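Long-range contact in Iron(III) ABC transporter, periplasmic iron-compound-binding protein (Vibrio cholerae, PDB 5GGY), which probably binds ferric siderophores such as Desferal in the periplasm and delivers them to an ABC transporter for iron uptake: residues Q245-S257 and Y266-V278. Sequence-based numbering, arbitrary orientation.
Sequences QAGRVNSVRPVWS and YSAEAITESLLAV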
ATOM      1  N   GLN A 245     -20.661   4.643 -30.363  1.00 38.94           N
ATOM      2  CA  GLN A 245     -22.081   4.839 -30.624  1.00 36.07           C
ATOM      3  C   GLN A 245     -22.900   4.754 -29.341  1.00 37.63           C
ATOM      4  O   GLN A 245     -23.963   5.364 -29.232  1.00 50.28           O
ATOM      5  CB  GLN A 245     -22.583   3.810 -31.637  1.00 49.87           C
ATOM      6  CG  GLN A 245     -22.098   4.052 -33.055  1.00 57.45           C
ATOM      7  CD  GLN A 245     -22.509   2.944 -34.001  1.00 68.74           C
ATOM      8  OE1 GLN A 245     -22.366   1.761 -33.689  1.00 73.92           O
ATOM      9  NE2 GLN A 245     -23.030   3.319 -35.163  1.00 71.85           N
ATOM     10  N   ALA A 246     -22.401   3.993 -28.373  1.00 32.12           N
ATOM     11  CA  ALA A 246     -23.071   3.858 -27.085  1.00 37.40           C
ATOM     12  C   ALA A 246     -22.666   4.985 -26.142  1.00 44.44           C
ATOM     13  O   ALA A 246     -23.217   5.121 -25.052  1.00 50.77           O
ATOM     14  CB  ALA A 246     -22.761   2.509 -26.461  1.00 33.07           C
ATOM     15  N   GLY A 247     -21.696   5.787 -26.568  1.00 39.44           N
ATOM     16  CA  GLY A 247     -21.232   6.914 -25.778  1.00 38.35           C
ATOM     17  C   GLY A 247     -20.336   6.508 -24.626  1.00 33.46           C
ATOM     18  O   GLY A 247     -20.010   7.322 -23.763  1.00 41.55           O
ATOM     19  N   ARG A 248     -19.934   5.243 -24.614  1.00 28.42           N
ATOM     20  CA  ARG A 248     -19.065   4.730 -23.563  1.00 28.55           C
ATOM     21  C   ARG A 248     -17.596   4.913 -23.924  1.00 37.82           C
ATOM     22  O   ARG A 248     -16.838   3.957 -24.009  1.00 27.16           O
ATOM     23  CB  ARG A 248     -19.363   3.256 -23.297  1.00 26.69           C
ATOM     24  CG  ARG A 248     -20.838   2.944 -23.121  1.00 27.58           C
ATOM     25  CD  ARG A 248     -21.047   1.566 -22.522  1.00 30.89           C
ATOM     26  NE  ARG A 248     -22.275   0.945 -23.012  1.00 50.42           N
ATOM     27  CZ  ARG A 248     -22.325   0.089 -24.027  1.00 50.48           C
ATOM     28  NH1 ARG A 248     -21.215  -0.255 -24.664  1.00 49.40           N
ATOM     29  NH2 ARG A 248     -23.487  -0.424 -24.406  1.00 47.67           N
ATOM     30  N   VAL A 249     -17.202   6.157 -24.150  1.00 43.09           N
ATOM     31  CA  VAL A 249     -15.820   6.478 -24.481  1.00 30.94           C
ATOM     32  C   VAL A 249     -15.502   7.908 -24.052  1.00 33.68           C
ATOM     33  O   VAL A 249     -16.349   8.798 -24.163  1.00 37.25           O
ATOM     34  CB  VAL A 249     -15.543   6.301 -25.993  1.00 33.32           C
ATOM     35  CG1 VAL A 249     -16.462   7.183 -26.826  1.00 24.02           C
ATOM     36  CG2 VAL A 249     -14.082   6.581 -26.319  1.00 20.95           C
ATOM     37  N   ASN A 250     -14.295   8.124 -23.537  1.00 33.08           N
ATOM     38  CA  ASN A 250     -13.894   9.447 -23.079  1.00 37.66           C
ATOM     39  C   ASN A 250     -12.380   9.618 -23.049  1.00 36.33           C
ATOM     40  O   ASN A 250     -11.632   8.645 -22.952  1.00 32.48           O
ATOM     41  CB  ASN A 250     -14.478   9.721 -21.693  1.00 38.30           C
ATOM     42  CG  ASN A 250     -14.448  11.190 -21.329  1.00 39.60           C
ATOM     43  OD1 ASN A 250     -14.175  12.044 -22.173  1.00 34.03           O
ATOM     44  ND2 ASN A 250     -14.738  11.494 -20.069  1.00 38.86           N
ATOM     45  N   SER A 251     -11.934  10.866 -23.141  1.00 33.61           N
ATOM     46  CA  SER A 251     -10.515  11.177 -23.060  1.00 23.68           C
ATOM     47  C   SER A 251     -10.099  11.366 -21.606  1.00 27.18           C
ATOM     48  O   SER A 251     -10.886  11.828 -20.781  1.00 28.87           O
ATOM     49  CB  SER A 251     -10.188  12.432 -23.874  1.00 20.90           C
ATOM     50  OG  SER A 251     -10.825  13.575 -23.332  1.00 21.47           O
ATOM     51  N   VAL A 252      -8.861  11.000 -21.295  1.00 29.30           N
ATOM     52  CA  VAL A 252      -8.340  11.171 -19.946  1.00 23.77           C
ATOM     53  C   VAL A 252      -7.233  12.219 -19.933  1.00 24.10           C
ATOM     54  O   VAL A 252      -6.301  12.155 -20.734  1.00 25.37           O
ATOM     55  CB  VAL A 252      -7.801   9.842 -19.375  1.00 21.90           C
ATOM     56  CG1 VAL A 252      -7.367  10.023 -17.929  1.00 23.06           C
ATOM     57  CG2 VAL A 252      -8.853   8.749 -19.478  1.00 15.22           C
ATOM     58  N   ARG A 253      -7.347  13.183 -19.022  1.00 40.96           N
ATOM     59  CA  ARG A 253      -6.374  14.264 -18.910  1.00 40.37           C
ATOM     60  C   ARG A 253      -4.974  13.707 -18.664  1.00 28.34           C
ATOM     61  O   ARG A 253      -4.829  12.660 -18.033  1.00 24.19           O
ATOM     62  CB  ARG A 253      -6.779  15.236 -17.794  1.00 36.37           C
ATOM     63  CG  ARG A 253      -6.885  14.623 -16.411  1.00 36.00           C
ATOM     64  CD  ARG A 253      -7.262  15.684 -15.385  1.00 45.22           C
ATOM     65  NE  ARG A 253      -7.486  15.114 -14.060  1.00 44.44           N
ATOM     66  CZ  ARG A 253      -6.538  14.959 -13.142  1.00 46.24           C
ATOM     67  NH1 ARG A 253      -5.293  15.333 -13.401  1.00 43.30           N
ATOM     68  NH2 ARG A 253      -6.839  14.429 -11.965  1.00 49.51           N
ATOM     69  N   PRO A 254      -3.941  14.403 -19.174  1.00 22.72           N
ATOM     70  CA  PRO A 254      -2.550  13.927 -19.173  1.00 26.46           C
ATOM     71  C   PRO A 254      -2.051  13.368 -17.840  1.00 33.75           C
ATOM     72  O   PRO A 254      -1.843  14.110 -16.883  1.00 35.14           O
ATOM     73  CB  PRO A 254      -1.761  15.183 -19.552  1.00 22.24           C
ATOM     74  CG  PRO A 254      -2.696  15.952 -20.410  1.00 19.00           C
ATOM     75  CD  PRO A 254      -4.066  15.715 -19.837  1.00 19.26           C
ATOM     76  N   VAL A 255      -1.882  12.050 -17.793  1.00 32.56           N
ATOM     77  CA  VAL A 255      -1.231  11.381 -16.673  1.00 28.63           C
ATOM     78  C   VAL A 255      -0.251  10.351 -17.214  1.00 33.06           C
ATOM     79  O   VAL A 255      -0.629   9.472 -17.985  1.00 43.95           O
ATOM     80  CB  VAL A 255      -2.234  10.682 -15.736  1.00 23.94           C
ATOM     81  CG1 VAL A 255      -1.486   9.956 -14.636  1.00 28.79           C
ATOM     82  CG2 VAL A 255      -3.207  11.688 -15.137  1.00 19.52           C
ATOM     83  N   TRP A 256       1.008  10.469 -16.811  1.00 23.29           N
ATOM     84  CA  TRP A 256       2.063   9.608 -17.329  1.00 17.58           C
ATOM     85  C   TRP A 256       1.835   8.151 -16.936  1.00 18.72           C
ATOM     86  O   TRP A 256       1.796   7.808 -15.752  1.00 27.28           O
ATOM     87  CB  TRP A 256       3.427  10.095 -16.836  1.00 22.52           C
ATOM     88  CG  TRP A 256       4.610   9.507 -17.558  1.00 25.96           C
ATOM     89  CD1 TRP A 256       5.700   8.917 -16.990  1.00 22.93           C
ATOM     90  CD2 TRP A 256       4.827   9.467 -18.976  1.00 22.45           C
ATOM     91  NE1 TRP A 256       6.581   8.509 -17.962  1.00 19.38           N
ATOM     92  CE2 TRP A 256       6.068   8.833 -19.191  1.00 28.04           C
ATOM     93  CE3 TRP A 256       4.092   9.902 -20.084  1.00 18.73           C
ATOM     94  CZ2 TRP A 256       6.591   8.626 -20.468  1.00 30.44           C
ATOM     95  CZ3 TRP A 256       4.612   9.694 -21.350  1.00 26.90           C
ATOM     96  CH2 TRP A 256       5.848   9.061 -21.531  1.00 26.60           C
ATOM     97  N   SER A 257       1.681   7.299 -17.945  1.00  9.72           N
ATOM     98  CA  SER A 257       1.392   5.889 -17.724  1.00 25.64           C
ATOM     99  C   SER A 257       2.664   5.077 -17.522  1.00 23.36           C
ATOM    100  O   SER A 257       2.625   3.849 -17.456  1.00 23.75           O
ATOM    101  CB  SER A 257       0.593   5.321 -18.897  1.00 17.13           C
ATOM    102  OG  SER A 257      -0.535   6.129 -19.191  1.00 20.41           O
ATOM    103  N   TYR A 266      -2.696   9.630  -9.349  1.00 30.08           N
ATOM    104  CA  TYR A 266      -3.131  10.585 -10.364  1.00 26.08           C
ATOM    105  C   TYR A 266      -3.942   9.896 -11.452  1.00 30.38           C
ATOM    106  O   TYR A 266      -4.977  10.406 -11.886  1.00 25.97           O
ATOM    107  CB  TYR A 266      -1.925  11.294 -10.983  1.00 28.46           C
ATOM    108  CG  TYR A 266      -1.072  12.042  -9.982  1.00 30.26           C
ATOM    109  CD1 TYR A 266       0.313  12.045 -10.086  1.00 31.81           C
ATOM    110  CD2 TYR A 266      -1.651  12.749  -8.938  1.00 25.80           C
ATOM    111  CE1 TYR A 266       1.096  12.727  -9.178  1.00 27.87           C
ATOM    112  CE2 TYR A 266      -0.874  13.437  -8.022  1.00 20.56           C
ATOM    113  CZ  TYR A 266       0.499  13.421  -8.149  1.00 21.61           C
ATOM    114  OH  TYR A 266       1.274  14.104  -7.242  1.00 32.88           O
ATOM    115  N   SER A 267      -3.465   8.735 -11.890  1.00 30.89           N
ATOM    116  CA  SER A 267      -4.174   7.949 -12.891  1.00 18.87           C
ATOM    117  C   SER A 267      -5.566   7.575 -12.394  1.00 14.99           C
ATOM    118  O   SER A 267      -6.551   7.700 -13.121  1.00 30.35           O
ATOM    119  CB  SER A 267      -3.390   6.681 -13.244  1.00 21.30           C
ATOM    120  OG  SER A 267      -2.121   6.983 -13.797  1.00 28.43           O
ATOM    121  N   ALA A 268      -5.633   7.124 -11.145  1.00 15.39           N
ATOM    122  CA  ALA A 268      -6.891   6.705 -10.536  1.00 24.23           C
ATOM    123  C   ALA A 268      -7.918   7.830 -10.509  1.00 20.17           C
ATOM    124  O   ALA A 268      -9.095   7.604 -10.780  1.00 29.21           O
ATOM    125  CB  ALA A 268      -6.645   6.185  -9.132  1.00 16.58           C
ATOM    126  N   GLU A 269      -7.464   9.037 -10.183  1.00 21.45           N
ATOM    127  CA  GLU A 269      -8.342  10.199 -10.104  1.00 26.91           C
ATOM    128  C   GLU A 269      -8.784  10.669 -11.487  1.00 28.55           C
ATOM    129  O   GLU A 269      -9.946  11.027 -11.689  1.00 31.57           O
ATOM    130  CB  GLU A 269      -7.648  11.341  -9.355  1.00 33.44           C
ATOM    131  CG  GLU A 269      -7.354  11.030  -7.893  1.00 51.46           C
ATOM    132  CD  GLU A 269      -6.740  12.203  -7.155  1.00 55.93           C
ATOM    133  OE1 GLU A 269      -5.962  12.955  -7.778  1.00 58.12           O
ATOM    134  OE2 GLU A 269      -7.035  12.374  -5.953  1.00 54.22           O
ATOM    135  N   ALA A 270      -7.853  10.665 -12.436  1.00 21.32           N
ATOM    136  CA  ALA A 270      -8.137  11.116 -13.794  1.00 22.03           C
ATOM    137  C   ALA A 270      -9.051  10.132 -14.510  1.00 24.70           C
ATOM    138  O   ALA A 270      -9.978  10.529 -15.216  1.00 26.58           O
ATOM    139  CB  ALA A 270      -6.846  11.305 -14.568  1.00 22.04           C
ATOM    140  N   ILE A 271      -8.782   8.845 -14.319  1.00 18.02           N
ATOM    141  CA  ILE A 271      -9.607   7.790 -14.897  1.00 24.38           C
ATOM    142  C   ILE A 271     -11.017   7.824 -14.312  1.00 33.21           C
ATOM    143  O   ILE A 271     -12.000   7.739 -15.049  1.00 36.71           O
ATOM    144  CB  ILE A 271      -8.976   6.400 -14.672  1.00 25.62           C
ATOM    145  CG1 ILE A 271      -7.793   6.197 -15.627  1.00 30.80           C
ATOM    146  CG2 ILE A 271     -10.006   5.297 -14.857  1.00 21.53           C
ATOM    147  CD1 ILE A 271      -7.039   4.899 -15.410  1.00 21.69           C
ATOM    148  N   THR A 272     -11.107   7.958 -12.990  1.00 36.71           N
ATOM    149  CA  THR A 272     -12.394   8.077 -12.308  1.00 30.79           C
ATOM    150  C   THR A 272     -13.180   9.265 -12.845  1.00 36.67           C
ATOM    151  O   THR A 272     -14.359   9.142 -13.177  1.00 42.12           O
ATOM    152  CB  THR A 272     -12.217   8.237 -10.786  1.00 24.41           C
ATOM    153  OG1 THR A 272     -11.647   7.041 -10.242  1.00 23.34           O
ATOM    154  CG2 THR A 272     -13.556   8.503 -10.118  1.00 23.72           C
ATOM    155  N   GLU A 273     -12.508  10.408 -12.936  1.00 23.33           N
ATOM    156  CA  GLU A 273     -13.103  11.633 -13.460  1.00 18.40           C
ATOM    157  C   GLU A 273     -13.676  11.452 -14.865  1.00 27.12           C
ATOM    158  O   GLU A 273     -14.805  11.859 -15.141  1.00 25.18           O
ATOM    159  CB  GLU A 273     -12.062  12.753 -13.455  1.00 25.90           C
ATOM    160  CG  GLU A 273     -12.416  13.949 -14.307  1.00 41.12           C
ATOM    161  CD  GLU A 273     -11.287  14.953 -14.370  1.00 53.19           C
ATOM    162  OE1 GLU A 273     -10.444  14.951 -13.447  1.00 55.48           O
ATOM    163  OE2 GLU A 273     -11.233  15.732 -15.344  1.00 52.61           O
ATOM    164  N   SER A 274     -12.904  10.830 -15.749  1.00 34.43           N
ATOM    165  CA  SER A 274     -13.359  10.590 -17.117  1.00 36.79           C
ATOM    166  C   SER A 274     -14.448   9.528 -17.174  1.00 36.50           C
ATOM    167  O   SER A 274     -15.257   9.506 -18.099  1.00 22.86           O
ATOM    168  CB  SER A 274     -12.185  10.181 -18.012  1.00 33.25           C
ATOM    169  OG  SER A 274     -11.533  11.315 -18.546  1.00 42.41           O
ATOM    170  N   LEU A 275     -14.463   8.651 -16.177  1.00 20.94           N
ATOM    171  CA  LEU A 275     -15.408   7.545 -16.155  1.00 23.30           C
ATOM    172  C   LEU A 275     -16.706   7.933 -15.446  1.00 39.71           C
ATOM    173  O   LEU A 275     -17.764   7.361 -15.714  1.00 45.41           O
ATOM    174  CB  LEU A 275     -14.780   6.320 -15.485  1.00 22.18           C
ATOM    175  CG  LEU A 275     -15.383   4.970 -15.873  1.00 26.09           C
ATOM    176  CD1 LEU A 275     -15.302   4.776 -17.378  1.00 25.62           C
ATOM    177  CD2 LEU A 275     -14.669   3.849 -15.143  1.00 32.58           C
ATOM    178  N   LEU A 276     -16.619   8.905 -14.541  1.00 49.87           N
ATOM    179  CA  LEU A 276     -17.809   9.447 -13.895  1.00 46.77           C
ATOM    180  C   LEU A 276     -18.608  10.267 -14.897  1.00 48.36           C
ATOM    181  O   LEU A 276     -19.838  10.266 -14.875  1.00 57.41           O
ATOM    182  CB  LEU A 276     -17.439  10.295 -12.677  1.00 47.65           C
ATOM    183  CG  LEU A 276     -17.059   9.511 -11.418  1.00 45.58           C
ATOM    184  CD1 LEU A 276     -16.733  10.452 -10.269  1.00 39.53           C
ATOM    185  CD2 LEU A 276     -18.173   8.550 -11.031  1.00 48.32           C
ATOM    186  N   ALA A 277     -17.906  10.974 -15.775  1.00 38.88           N
ATOM    187  CA  ALA A 277     -18.548  11.540 -16.949  1.00 43.58           C
ATOM    188  C   ALA A 277     -18.864  10.373 -17.876  1.00 52.96           C
ATOM    189  O   ALA A 277     -18.326   9.289 -17.692  1.00 70.87           O
ATOM    190  CB  ALA A 277     -17.656  12.565 -17.625  1.00 23.49           C
ATOM    191  N   VAL A 278     -19.749  10.595 -18.847  1.00 43.28           N
ATOM    192  CA  VAL A 278     -20.255   9.565 -19.770  1.00 48.88           C
ATOM    193  C   VAL A 278     -20.842   8.338 -19.043  1.00 40.51           C
ATOM    194  O   VAL A 278     -21.162   7.325 -19.666  1.00 39.92           O
ATOM    195  CB  VAL A 278     -19.157   9.112 -20.811  1.00 37.77           C
ATOM    196  CG1 VAL A 278     -18.292  10.295 -21.239  1.00 31.84           C
ATOM    197  CG2 VAL A 278     -18.289   7.947 -20.311  1.00 34.26           C
TER
HETATM  198  O   HOH W   1      -9.574  12.690 -16.699  1.00 27.46           O
HETATM  199  O   HOH W   2      -1.694   6.622 -16.962  1.00 22.56           O
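Arg253 and Glu273 form a salt bridge, NE to OE1 at 3.0 Å, slightly bent at the hydrogen. The carboxylate oxygen lies close to the guanidinium plane, yet NE meets it from above the plane of the carboxylate. Ala270 CB sits 3.8 Å above the guanidinium plane of Arg253, offset toward the rim. Glu269 OE1 is too far from Arg253 NH2, at 4.5 Å, for a salt bridge; its OE2 pairs with Arg143. Asn250 gives a straighter bond: ND2 reaches Ser274 O at 2.8 Å and 175°, lying in the carbonyl plane on a lone pair. With CG anti to the backbone N (chi1 -163°), the amide is set where ND2 can meet that oxygen in the last helical turn. One water links Ser274 OG to Ala270 O and Arg253 N.

Strand 249-252 pairs in parallel with 219-223, and residues 266-276 of helix 262-276 run back against it, the two short axes 147° apart in direction and 7.9 Å apart at closest approach, consistent with the C-terminal α/β lobe of a periplasmic binding protein.

Ala270 CB packs against Val252 CG1 at 3.6 Å and Val255 CG2 at 3.7 Å, while Val255 CG1 lies against Tyr266 CB and Ser267 OG. A second water connects Ser267 OG, which also bonds Ser263 O, with Val255 O and Ser257 OG. Beyond the helix end, Val278 CB rests 3.6 Å from Gly247 O, and its CG1 touches Asn250 CB.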